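Local coordinates for hypothetical protein (PDB 2GSL) that is probably a ribonuclease of the MrnC family that might act in RNA processing, built on a ribonuclease III domain that binds a magnesium ion, at residues 23-28 with 116-121. Numbering follows the deposited sequence.
Sequences DAIWEL and EEIKKI. With MG (magnesium ion), chain G.
W26 presents the edge of its indole to I121: CZ3 of W26 lies 4.1 Å from CG2 of I121, a methyl that sits near the ring plane rather than over a face, and the two side chains cross at about a right angle. CG of W26 anti to the backbone N (chi1 -168°) and the ring turned about CB-CG (chi2 -104°) together carry CZ3 across the gap between helices 15-34 and 115-127. A looser methyl-to-methyl contact flanks it, CG2 of I25 standing 4.4 Å from CD1 of I118. Both isoleucines direct CB at the opposing helix, yet the closest CA atoms, those of W26 and I118, remain 9.2 Å apart, so the segments meet through side-chain atoms, a beta-branch methyl from each of I25 and I121 against the far atoms of I118 and W26. M109 of helix 93-111 also packs on I118 and I121, while the indole NE1 is hydrogen-bonded to the carbonyl O of K51. Elsewhere on helix 15-34, D23, probably the active-site residue, binds the magnesium ion through OD1 at 2.4 Å, with three waters and E103 as further ligands; its OD2 forms a salt bridge with R31 of the second subunit. With no hydrogen bond or salt bridge between the segments and just 125 Å² buried, this modest apolar packing joins helix 15-34, one of two supplying magnesium ligands, to C-terminal helix 115-127 through dispersion and hydrocarbon burial, the indole's polar group being satisfied outside it.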
loop_
_atom_site.group_PDB
_atom_site.type_symbol
_atom_site.label_atom_id
_atom_site.label_comp_id
_atom_site.label_asym_id
_atom_site.label_seq_id
_atom_site.Cartn_x
_atom_site.Cartn_y
_atom_site.Cartn_z
ATOM N N ASP A 23 1.068 -6.783 2.617
ATOM C CA ASP A 23 0.629 -6.722 1.226
ATOM C C ASP A 23 0.619 -5.278 0.726
ATOM O O ASP A 23 1.176 -4.979 -0.338
ATOM C CB ASP A 23 -0.772 -7.346 1.105
ATOM C CG ASP A 23 -1.352 -7.246 -0.305
ATOM O OD1 ASP A 23 -0.755 -7.825 -1.231
ATOM O OD2 ASP A 23 -2.409 -6.597 -0.475
ATOM N N ALA A 24 -0.015 -4.393 1.494
ATOM C CA ALA A 24 -0.089 -2.975 1.152
ATOM C C ALA A 24 1.307 -2.357 1.122
ATOM O O ALA A 24 1.608 -1.511 0.266
ATOM C CB ALA A 24 -0.969 -2.233 2.156
ATOM N N ILE A 25 2.161 -2.796 2.046
ATOM C CA ILE A 25 3.531 -2.284 2.144
ATOM C C ILE A 25 4.321 -2.690 0.904
ATOM O O ILE A 25 5.111 -1.903 0.364
ATOM C CB ILE A 25 4.247 -2.840 3.424
ATOM C CG1 ILE A 25 3.506 -2.373 4.683
ATOM C CG2 ILE A 25 5.678 -2.344 3.512
ATOM C CD1 ILE A 25 3.992 -3.028 5.943
ATOM N N TRP A 26 4.103 -3.931 0.465
ATOM C CA TRP A 26 4.786 -4.478 -0.710
ATOM C C TRP A 26 4.360 -3.712 -1.952
ATOM O O TRP A 26 5.219 -3.252 -2.713
ATOM C CB TRP A 26 4.453 -5.966 -0.879
ATOM C CG TRP A 26 5.303 -6.678 -1.866
ATOM C CD1 TRP A 26 4.954 -7.048 -3.123
ATOM C CD2 TRP A 26 6.652 -7.127 -1.673
ATOM N NE1 TRP A 26 6.004 -7.697 -3.733
ATOM C CE2 TRP A 26 7.059 -7.748 -2.864
ATOM C CE3 TRP A 26 7.560 -7.040 -0.614
ATOM C CZ2 TRP A 26 8.323 -8.310 -3.015
ATOM C CZ3 TRP A 26 8.821 -7.597 -0.763
ATOM C CH2 TRP A 26 9.194 -8.212 -1.954
ATOM N N GLU A 27 3.052 -3.552 -2.159
ATOM C CA GLU A 27 2.604 -2.819 -3.345
ATOM C C GLU A 27 3.298 -1.472 -3.399
ATOM O O GLU A 27 3.979 -1.159 -4.376
ATOM C CB GLU A 27 1.075 -2.622 -3.366
ATOM C CG GLU A 27 0.331 -3.609 -4.270
ATOM C CD GLU A 27 0.015 -3.063 -5.666
ATOM O OE1 GLU A 27 0.936 -2.690 -6.416
ATOM O OE2 GLU A 27 -1.174 -3.013 -6.042
ATOM N N LEU A 28 3.147 -0.688 -2.334
ATOM C CA LEU A 28 3.745 0.652 -2.253
ATOM C C LEU A 28 5.188 0.706 -2.723
ATOM O O LEU A 28 5.523 1.492 -3.601
ATOM C CB LEU A 28 3.670 1.184 -0.819
ATOM C CG LEU A 28 4.175 2.603 -0.624
ATOM C CD1 LEU A 28 3.522 3.520 -1.658
ATOM C CD2 LEU A 28 3.851 3.056 0.769
ATOM N N GLU A 116 14.278 -0.398 7.644
ATOM C CA GLU A 116 15.561 -0.511 6.957
ATOM C C GLU A 116 15.778 -1.950 6.510
ATOM O O GLU A 116 16.536 -2.221 5.578
ATOM C CB GLU A 116 16.712 -0.080 7.872
ATOM C CG GLU A 116 18.083 -0.254 7.229
ATOM C CD GLU A 116 18.255 0.595 5.974
ATOM O OE1 GLU A 116 19.189 0.312 5.190
ATOM O OE2 GLU A 116 17.465 1.547 5.778
ATOM N N GLU A 117 15.109 -2.870 7.195
ATOM C CA GLU A 117 15.207 -4.290 6.884
ATOM C C GLU A 117 14.351 -4.579 5.653
ATOM O O GLU A 117 14.624 -5.510 4.892
ATOM C CB GLU A 117 14.720 -5.116 8.076
ATOM C CG GLU A 117 15.593 -4.986 9.323
ATOM C CD GLU A 117 16.822 -5.881 9.276
ATOM O OE1 GLU A 117 17.574 -5.811 8.281
ATOM O OE2 GLU A 117 17.037 -6.653 10.239
ATOM N N ILE A 118 13.319 -3.764 5.462
ATOM C CA ILE A 118 12.428 -3.912 4.323
ATOM C C ILE A 118 13.136 -3.483 3.042
ATOM O O ILE A 118 13.027 -4.153 2.009
ATOM C CB ILE A 118 11.166 -3.065 4.507
ATOM C CG1 ILE A 118 10.448 -3.491 5.790
ATOM C CG2 ILE A 118 10.253 -3.224 3.307
ATOM C CD1 ILE A 118 9.254 -2.657 6.121
ATOM N N LYS A 119 13.871 -2.371 3.115
ATOM C CA LYS A 119 14.602 -1.855 1.959
ATOM C C LYS A 119 15.634 -2.854 1.450
ATOM O O LYS A 119 15.899 -2.932 0.252
ATOM C CB LYS A 119 15.307 -0.533 2.300
ATOM C CG LYS A 119 16.075 0.072 1.124
ATOM C CD LYS A 119 16.577 1.498 1.410
ATOM C CE LYS A 119 17.036 2.200 0.107
ATOM N NZ LYS A 119 17.472 3.623 0.288
ATOM N N LYS A 120 16.213 -3.630 2.353
ATOM C CA LYS A 120 17.222 -4.588 1.938
ATOM C C LYS A 120 16.593 -5.713 1.109
ATOM O O LYS A 120 17.207 -6.224 0.175
ATOM C CB LYS A 120 17.940 -5.136 3.171
ATOM C CG LYS A 120 19.304 -5.709 2.878
ATOM C CD LYS A 120 20.229 -5.577 4.078
ATOM C CE LYS A 120 19.788 -6.438 5.253
ATOM N NZ LYS A 120 20.772 -6.393 6.392
ATOM N N ILE A 121 15.362 -6.084 1.453
ATOM C CA ILE A 121 14.633 -7.127 0.737
ATOM C C ILE A 121 14.154 -6.548 -0.591
ATOM O O ILE A 121 14.201 -7.207 -1.629
ATOM C CB ILE A 121 13.405 -7.611 1.556
ATOM C CG1 ILE A 121 13.875 -8.348 2.805
ATOM C CG2 ILE A 121 12.528 -8.512 0.723
ATOM C CD1 ILE A 121 12.752 -8.668 3.772
HETATM MG MG MG G . -0.393 -10.125 -1.834
HETATM O O HOH W 1 0.823 -8.786 -3.346
HETATM O O HOH W 2 -2.206 -9.861 -3.304
HETATM O O HOH W 3 -2.142 -10.482 -0.403
#